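Putative Fe-S biosynthesis protein (Lactobacillus acidophilus, PDB 2QGO) is a putative iron-sulphur cluster biosynthesis protein that probably takes part in assembling or delivering such clusters. Local coordinates at residues G34-S38 / D59-P63; H49-W54 / D107-G113. One frame throughout, in Å; residues are numbered along the deposited sequence.

Contact 1: G34-S38 / D59-P63; sequences GGKYS and DPDYP
Lys36 reaches across to Asp59 with its amine, and the bond from Lys36 NZ to Asp59 OD2, 2.7 Å long, is the core of a small salt-bridge network. The lysine chain leaves the backbone with CG between N and the carbonyl carbon (chi1 61°) and then runs fully extended; Lys36 NZ also meets Asp61 OD2 at 3.5 Å. On its way the chain passes alongside Tyr62, with CE at the edge of its ring. Asp59 OD2 is gripped twice: NZ takes its syn lone pair, while Tyr37 OH donates to the anti one over 2.7 Å, the tyrosine ring standing almost perpendicular (84°) to the carboxylate. Asp59 OD1 accepts from Asp61 N at 2.8 Å. Replacing Asp59 by an alanine would probably leave Lys36 NZ with the longer salt bridge to Asp61 and take from the hydroxyl of the buried Tyr37 its acceptor here. Beside the charges, the two tyrosine rings lie obliquely, Tyr37 CE2 approaching Tyr62 CE2 to 3.5 Å, and a water joins Tyr37 N to Tyr62 OH. Both rings also rest on Ile27 and Ile29. The loop after strand 25-30 thus meets the loop after strand 50-55 at an Asx turn, Asp59-Asp61, inside a type I beta turn from Asp59 to Tyr62.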
# COMPACT_ATOMS: atom_id res chain seq x y z
N GLY A 34 10.30 -5.76 9.64
CA GLY A 34 10.97 -6.93 9.11
C GLY A 34 11.09 -7.07 7.60
O GLY A 34 11.96 -7.81 7.12
N GLY A 35 10.24 -6.38 6.84
CA GLY A 35 10.28 -6.48 5.39
C GLY A 35 11.32 -5.59 4.71
O GLY A 35 11.83 -4.64 5.32
N LYS A 36 11.62 -5.89 3.45
CA LYS A 36 12.61 -5.11 2.72
C LYS A 36 12.17 -3.67 2.48
O LYS A 36 13.01 -2.78 2.35
CB LYS A 36 12.97 -5.78 1.39
CG LYS A 36 11.83 -5.96 0.40
CD LYS A 36 12.37 -6.56 -0.91
CE LYS A 36 11.29 -6.72 -1.97
NZ LYS A 36 11.83 -7.36 -3.20
N TYR A 37 10.86 -3.43 2.46
CA TYR A 37 10.33 -2.08 2.23
C TYR A 37 9.92 -1.31 3.50
O TYR A 37 9.13 -0.36 3.42
CB TYR A 37 9.12 -2.15 1.29
CG TYR A 37 9.45 -2.60 -0.11
CD1 TYR A 37 10.39 -1.92 -0.88
CD2 TYR A 37 8.80 -3.70 -0.68
CE1 TYR A 37 10.68 -2.31 -2.18
CE2 TYR A 37 9.07 -4.10 -1.99
CZ TYR A 37 10.02 -3.40 -2.74
OH TYR A 37 10.31 -3.78 -4.03
N SER A 38 10.47 -1.67 4.65
CA SER A 38 10.14 -1.01 5.92
C SER A 38 10.27 0.53 5.92
O SER A 38 11.27 1.07 5.48
CB SER A 38 10.99 -1.60 7.05
OG SER A 38 10.54 -1.18 8.32
N ASP A 59 6.91 -6.61 -8.42
CA ASP A 59 7.92 -7.25 -7.59
C ASP A 59 7.43 -8.69 -7.39
O ASP A 59 6.38 -8.91 -6.79
CB ASP A 59 8.02 -6.56 -6.22
CG ASP A 59 9.14 -7.13 -5.35
OD1 ASP A 59 9.46 -8.33 -5.45
OD2 ASP A 59 9.69 -6.35 -4.54
N PRO A 60 8.18 -9.68 -7.91
CA PRO A 60 7.76 -11.08 -7.76
C PRO A 60 7.54 -11.54 -6.32
O PRO A 60 6.86 -12.53 -6.08
CB PRO A 60 8.86 -11.86 -8.49
CG PRO A 60 10.04 -10.91 -8.47
CD PRO A 60 9.40 -9.57 -8.73
N ASP A 61 8.12 -10.84 -5.35
CA ASP A 61 7.92 -11.20 -3.94
C ASP A 61 6.51 -10.80 -3.48
O ASP A 61 6.08 -11.18 -2.39
CB ASP A 61 8.95 -10.50 -3.04
CG ASP A 61 10.31 -11.18 -3.05
OD1 ASP A 61 10.48 -12.20 -3.77
OD2 ASP A 61 11.21 -10.70 -2.32
N TYR A 62 5.81 -10.03 -4.31
CA TYR A 62 4.46 -9.57 -3.98
C TYR A 62 3.57 -9.76 -5.21
O TYR A 62 3.19 -8.79 -5.86
CB TYR A 62 4.50 -8.09 -3.60
CG TYR A 62 5.34 -7.81 -2.37
CD1 TYR A 62 4.82 -8.00 -1.09
CD2 TYR A 62 6.66 -7.40 -2.49
CE1 TYR A 62 5.61 -7.78 0.04
CE2 TYR A 62 7.45 -7.18 -1.36
CZ TYR A 62 6.92 -7.38 -0.10
OH TYR A 62 7.70 -7.18 1.01
N PRO A 63 3.21 -11.02 -5.51
CA PRO A 63 2.39 -11.42 -6.65
C PRO A 63 0.87 -11.41 -6.51
O PRO A 63 0.17 -11.45 -7.52
CB PRO A 63 2.89 -12.82 -6.93
CG PRO A 63 2.96 -13.36 -5.53
CD PRO A 63 3.60 -12.21 -4.73
O HOH W 1 8.53 -5.04 3.04

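Contact 2: H49-W54 / D107-G113; sequences HFSIIW and DGSVDIG
His49 and Phe50 meet Asp107 and Asp111, on either side of the corner at Gly108 and Ser109, through a group of polar side-chain bonds. The imidazole, its CG anti to the backbone N (chi1 178°), lies between the two carboxylates. His49 NE2 donates to Asp111 OD2 at 2.6 Å; the acceptor lies near the ring plane, but the nitrogen approaches from above the carboxylate, and the bond is bent (134°). His49 ND1 makes a weak bond to Asp107 OD2. Phe50 N is the straighter donor to Asp107 OD2, at 2.6 Å and 168°, and meets it on the anti side. Asp107 OD1 accepts from Ser109 N, an Asx turn at the corner.

Backbone bonds then take over as a parallel ladder pairs Ser51 with Asp111, Ile52 with Ile112 and Ile53 with Gly113. This joins strands 50-55 and 104-114 as neighbours within the mixed sheet of the domain. Ile52 N donates to Asp111 O (2.7 Å), Gly113 N to Ile52 O (2.9 Å) and Trp54 N to Gly113 O (3.0 Å), whereas Asp111 N to Phe50 O is weak.

Apolar contacts gather on the face of Ile52 and Ile112, where Ile52 CB lies 4.2 Å from Ile112 CG1. Ile52 CG1 packs against Val110 CG1 at 4.3 Å, and the edge of the Trp54 indole receives Ile112 CG2. On the other face, Ile53 CD1 lies over Gly113, where a side chain would be tight.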
# COMPACT_ATOMS: atom_id res chain seq x y z
N HIS A 49 0.40 -1.79 11.76
CA HIS A 49 0.71 -0.66 10.89
C HIS A 49 0.92 -1.10 9.44
O HIS A 49 1.44 -2.18 9.18
CB HIS A 49 1.97 0.06 11.39
CG HIS A 49 2.39 1.21 10.52
ND1 HIS A 49 1.56 2.27 10.25
CD2 HIS A 49 3.54 1.44 9.85
CE1 HIS A 49 2.18 3.12 9.45
NE2 HIS A 49 3.38 2.64 9.19
N PHE A 50 0.50 -0.26 8.50
CA PHE A 50 0.66 -0.59 7.09
C PHE A 50 1.22 0.55 6.28
O PHE A 50 1.22 1.71 6.70
CB PHE A 50 -0.68 -1.00 6.47
CG PHE A 50 -1.37 -2.14 7.17
CD1 PHE A 50 -2.07 -1.91 8.35
CD2 PHE A 50 -1.32 -3.42 6.66
CE1 PHE A 50 -2.72 -2.96 9.02
CE2 PHE A 50 -1.96 -4.48 7.32
CZ PHE A 50 -2.66 -4.24 8.50
N SER A 51 1.71 0.23 5.10
CA SER A 51 2.23 1.25 4.22
C SER A 51 2.02 0.87 2.77
O SER A 51 1.87 -0.31 2.44
CB SER A 51 3.71 1.52 4.52
OG SER A 51 4.47 0.33 4.48
N ILE A 52 1.97 1.88 1.93
CA ILE A 52 1.81 1.69 0.49
C ILE A 52 3.17 1.92 -0.14
O ILE A 52 3.76 2.99 -0.01
CB ILE A 52 0.82 2.70 -0.13
CG1 ILE A 52 -0.61 2.28 0.18
CG2 ILE A 52 1.04 2.80 -1.64
CD1 ILE A 52 -0.99 0.93 -0.43
N ILE A 53 3.67 0.91 -0.83
CA ILE A 53 4.95 1.02 -1.50
C ILE A 53 4.68 1.10 -2.98
O ILE A 53 3.94 0.29 -3.51
CB ILE A 53 5.82 -0.22 -1.21
CG1 ILE A 53 5.95 -0.43 0.30
CG2 ILE A 53 7.19 -0.07 -1.86
CD1 ILE A 53 6.41 0.80 1.06
N TRP A 54 5.26 2.09 -3.66
CA TRP A 54 5.05 2.17 -5.10
C TRP A 54 6.30 1.82 -5.90
O TRP A 54 7.42 2.10 -5.48
CB TRP A 54 4.52 3.55 -5.51
CG TRP A 54 5.46 4.69 -5.35
CD1 TRP A 54 5.56 5.52 -4.27
CD2 TRP A 54 6.41 5.17 -6.32
NE1 TRP A 54 6.51 6.50 -4.51
CE2 TRP A 54 7.04 6.30 -5.76
CE3 TRP A 54 6.78 4.75 -7.60
CZ2 TRP A 54 8.03 7.03 -6.44
CZ3 TRP A 54 7.77 5.47 -8.29
CH2 TRP A 54 8.38 6.59 -7.70
N ASP A 107 -5.48 0.88 10.13
CA ASP A 107 -4.39 1.81 10.35
C ASP A 107 -4.85 3.20 9.92
O ASP A 107 -5.22 3.41 8.77
CB ASP A 107 -3.16 1.38 9.54
CG ASP A 107 -1.93 2.19 9.88
OD1 ASP A 107 -2.05 3.18 10.63
OD2 ASP A 107 -0.83 1.83 9.39
N GLY A 108 -4.84 4.15 10.86
CA GLY A 108 -5.27 5.50 10.56
C GLY A 108 -4.20 6.40 9.96
O GLY A 108 -4.49 7.53 9.55
N SER A 109 -2.97 5.92 9.91
CA SER A 109 -1.89 6.72 9.34
C SER A 109 -0.94 5.85 8.52
O SER A 109 0.19 5.58 8.94
CB SER A 109 -1.13 7.46 10.45
OG SER A 109 -0.83 6.59 11.54
N VAL A 110 -1.42 5.43 7.35
CA VAL A 110 -0.65 4.59 6.44
C VAL A 110 0.41 5.44 5.74
O VAL A 110 0.13 6.52 5.23
CB VAL A 110 -1.56 3.96 5.34
CG1 VAL A 110 -0.73 3.06 4.43
CG2 VAL A 110 -2.70 3.18 5.99
N ASP A 111 1.64 4.93 5.72
CA ASP A 111 2.74 5.64 5.08
C ASP A 111 2.90 5.25 3.61
O ASP A 111 2.44 4.20 3.17
CB ASP A 111 4.06 5.34 5.80
CG ASP A 111 4.00 5.65 7.28
OD1 ASP A 111 3.58 6.78 7.64
OD2 ASP A 111 4.37 4.78 8.08
N ILE A 112 3.53 6.13 2.84
CA ILE A 112 3.78 5.88 1.44
C ILE A 112 5.29 5.92 1.23
O ILE A 112 5.96 6.85 1.68
CB ILE A 112 3.14 6.94 0.53
CG1 ILE A 112 1.62 6.75 0.51
CG2 ILE A 112 3.73 6.84 -0.88
CD1 ILE A 112 0.91 7.84 -0.26
N GLY A 113 5.82 4.92 0.53
CA GLY A 113 7.24 4.90 0.29
C GLY A 113 7.62 4.53 -1.13
O GLY A 113 7.01 3.64 -1.74

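Contacts 1 and 2 illustrate how a loop pairing and a strand pairing can share one core: their centres are about 14 Å apart, yet they meet where Tyr37 CB packs on Ile53 CG1 at 3.7 Å. Their segments alternate along the chain, since strand 50-55 runs between the two loops that contact 1 brings together. Contact 2 lies nearer the middle of the chain, its centre about 6 Å from the chain centre against about 11 Å for contact 1. Strand 25-30 borders both: it lies next to strand 50-55 in the sheet and touches the tyrosines of contact 1. Tyr37 also touches Leu118 and Leu119 of helix 115-125.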